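Side-chain contact in truncated hemoglobin 4 (Chlamydomonas reinhardtii, PDB 6BME), which binds heme b through a histidine and a lysine axial ligand and probably binds oxygen, as a 2-on-2 globin of the group 1 type: residues A10-A15 and K95-G100. Sequence-based numbering, arbitrary orientation.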
ATOM      1  N   ALA A  10     -12.133  -1.665 -15.269  1.00 26.68           N
ATOM      2  CA  ALA A  10     -12.045  -2.745 -14.291  1.00 30.35           C
ATOM      3  C   ALA A  10     -10.860  -3.657 -14.576  1.00 25.23           C
ATOM      4  O   ALA A  10     -10.133  -4.047 -13.654  1.00 23.82           O
ATOM      5  CB  ALA A  10     -13.347  -3.546 -14.274  1.00 27.13           C
ATOM      6  N   ALA A  11     -10.656  -4.025 -15.847  1.00 26.50           N
ATOM      7  CA  ALA A  11      -9.505  -4.849 -16.200  1.00 26.25           C
ATOM      8  C   ALA A  11      -8.208  -4.196 -15.742  1.00 29.36           C
ATOM      9  O   ALA A  11      -7.314  -4.871 -15.215  1.00 24.32           O
ATOM     10  CB  ALA A  11      -9.472  -5.098 -17.710  1.00 28.06           C
ATOM     11  N   ALA A  12      -8.101  -2.876 -15.912  1.00 24.38           N
ATOM     12  CA  ALA A  12      -6.883  -2.170 -15.527  1.00 25.70           C
ATOM     13  C   ALA A  12      -6.674  -2.202 -14.015  1.00 24.50           C
ATOM     14  O   ALA A  12      -5.535  -2.296 -13.541  1.00 20.25           O
ATOM     15  CB  ALA A  12      -6.938  -0.734 -16.037  1.00 23.48           C
ATOM     16  N   VAL A  13      -7.759  -2.128 -13.242  1.00 22.73           N
ATOM     17  CA  VAL A  13      -7.629  -2.169 -11.786  1.00 21.40           C
ATOM     18  C   VAL A  13      -6.977  -3.474 -11.350  1.00 19.27           C
ATOM     19  O   VAL A  13      -5.988  -3.476 -10.611  1.00 18.03           O
ATOM     20  CB  VAL A  13      -8.997  -1.979 -11.113  1.00 20.23           C
ATOM     21  CG1 VAL A  13      -8.879  -2.234  -9.625  1.00 21.96           C
ATOM     22  CG2 VAL A  13      -9.537  -0.590 -11.382  1.00 28.39           C
ATOM     23  N   ALA A  14      -7.510  -4.605 -11.819  1.00 22.80           N
ATOM     24  CA  ALA A  14      -6.930  -5.892 -11.447  1.00 20.04           C
ATOM     25  C   ALA A  14      -5.498  -6.010 -11.950  1.00 19.70           C
ATOM     26  O   ALA A  14      -4.636  -6.565 -11.264  1.00 18.84           O
ATOM     27  CB  ALA A  14      -7.788  -7.037 -11.986  1.00 21.58           C
ATOM     28  N   ALA A  15      -5.226  -5.486 -13.150  1.00 21.06           N
ATOM     29  CA  ALA A  15      -3.868  -5.531 -13.675  1.00 20.39           C
ATOM     30  C   ALA A  15      -2.927  -4.719 -12.804  1.00 18.83           C
ATOM     31  O   ALA A  15      -1.805  -5.151 -12.527  1.00 18.27           O
ATOM     32  CB  ALA A  15      -3.836  -5.024 -15.116  1.00 21.72           C
ATOM     33  N   LYS A  95       2.607   4.178 -12.854  1.00 22.04           N
ATOM     34  CA  LYS A  95       3.279   4.662 -14.057  1.00 20.95           C
ATOM     35  C   LYS A  95       3.352   3.578 -15.123  1.00 19.94           C
ATOM     36  O   LYS A  95       3.128   3.848 -16.310  1.00 20.75           O
ATOM     37  CB  LYS A  95       4.686   5.162 -13.714  1.00 20.02           C
ATOM     38  CG  LYS A  95       4.710   6.287 -12.703  1.00 19.31           C
ATOM     39  CD  LYS A  95       6.143   6.613 -12.295  1.00 27.27           C
ATOM     40  CE  LYS A  95       6.192   7.606 -11.146  1.00 26.87           C
ATOM     41  NZ  LYS A  95       7.594   7.791 -10.669  1.00 28.78           N
ATOM     42  N   GLU A  96       3.688   2.352 -14.724  1.00 18.70           N
ATOM     43  CA  GLU A  96       3.775   1.254 -15.682  1.00 23.53           C
ATOM     44  C   GLU A  96       2.439   0.966 -16.351  1.00 23.23           C
ATOM     45  O   GLU A  96       2.405   0.500 -17.498  1.00 21.74           O
ATOM     46  CB  GLU A  96       4.301   0.004 -14.989  1.00 18.78           C
ATOM     47  CG  GLU A  96       5.763   0.159 -14.614  1.00 26.22           C
ATOM     48  CD  GLU A  96       6.277  -0.984 -13.786  1.00 24.30           C
ATOM     49  OE1 GLU A  96       5.646  -2.067 -13.812  1.00 20.74           O
ATOM     50  OE2 GLU A  96       7.316  -0.791 -13.116  1.00 17.34           O
ATOM     51  N   MET A  97       1.339   1.241 -15.666  1.00 20.44           N
ATOM     52  CA  MET A  97       0.006   1.061 -16.223  1.00 20.71           C
ATOM     53  C   MET A  97      -0.463   2.276 -17.019  1.00 26.54           C
ATOM     54  O   MET A  97      -1.622   2.315 -17.446  1.00 24.53           O
ATOM     55  CB  MET A  97      -0.978   0.744 -15.101  1.00 19.75           C
ATOM     56  CG  MET A  97      -0.696  -0.587 -14.406  1.00 18.94           C
ATOM     57  SD  MET A  97      -0.937  -2.001 -15.495  1.00 24.24           S
ATOM     58  CE  MET A  97      -2.605  -1.700 -16.057  1.00 23.51           C
ATOM     59  N   GLY A  98       0.408   3.261 -17.230  1.00 23.04           N
ATOM     60  CA  GLY A  98       0.024   4.443 -17.972  1.00 25.24           C
ATOM     61  C   GLY A  98      -0.877   5.403 -17.232  1.00 28.26           C
ATOM     62  O   GLY A  98      -1.610   6.155 -17.870  1.00 33.44           O
ATOM     63  N   VAL A  99      -0.853   5.401 -15.904  1.00 21.52           N
ATOM     64  CA  VAL A  99      -1.633   6.363 -15.132  1.00 29.08           C
ATOM     65  C   VAL A  99      -0.947   7.722 -15.186  1.00 28.55           C
ATOM     66  O   VAL A  99       0.279   7.818 -15.098  1.00 25.89           O
ATOM     67  CB  VAL A  99      -1.811   5.874 -13.683  1.00 26.89           C
ATOM     68  CG1 VAL A  99      -2.516   6.924 -12.845  1.00 22.54           C
ATOM     69  CG2 VAL A  99      -2.586   4.559 -13.662  1.00 28.23           C
ATOM     70  N   GLY A 100      -1.738   8.784 -15.331  1.00 29.69           N
ATOM     71  CA  GLY A 100      -1.184  10.102 -15.549  1.00 28.26           C
ATOM     72  C   GLY A 100      -0.715  10.788 -14.281  1.00 30.00           C
ATOM     73  O   GLY A 100      -0.959  10.337 -13.162  1.00 28.71           O
TER
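Met97 reaches across from the end of helix 80-96 and lays its methyl group on two alanines of helix 10-25, a surface contact in the 2-on-2 globin domain of this longer protein, away from the heme. Helix 80-96 ends in a Schellman motif: Gly98 takes positive phi, its N bonds to Lys95 O, and Val99 N bonds to a carbonyl further back in the helix. Met97 is the first residue to leave helical angles there, and its CB points toward helix 10-25. CG leaves opposite the carbonyl carbon (chi1 -65°), and two further turns about CB-CG and CG-SD fold the chain round to present CE to helix 10-25. On that helix, Ala12 and Ala15 are one turn apart and both turn their methyls toward the methionine. CE lies nearer Ala15, 3.7 Å from its CB, than Ala12, whose CB is 4.4 Å away. Further along helix 10-25, Met97 also packs on Thr16 and Val19, while Glu96 forms a salt bridge with Lys23, adding a charged link between the same two helices. Met97 CE also comes to 3.9 Å from Ala12 O, a carbonyl oxygen that accepts a hydrogen bond from Thr16 OG1.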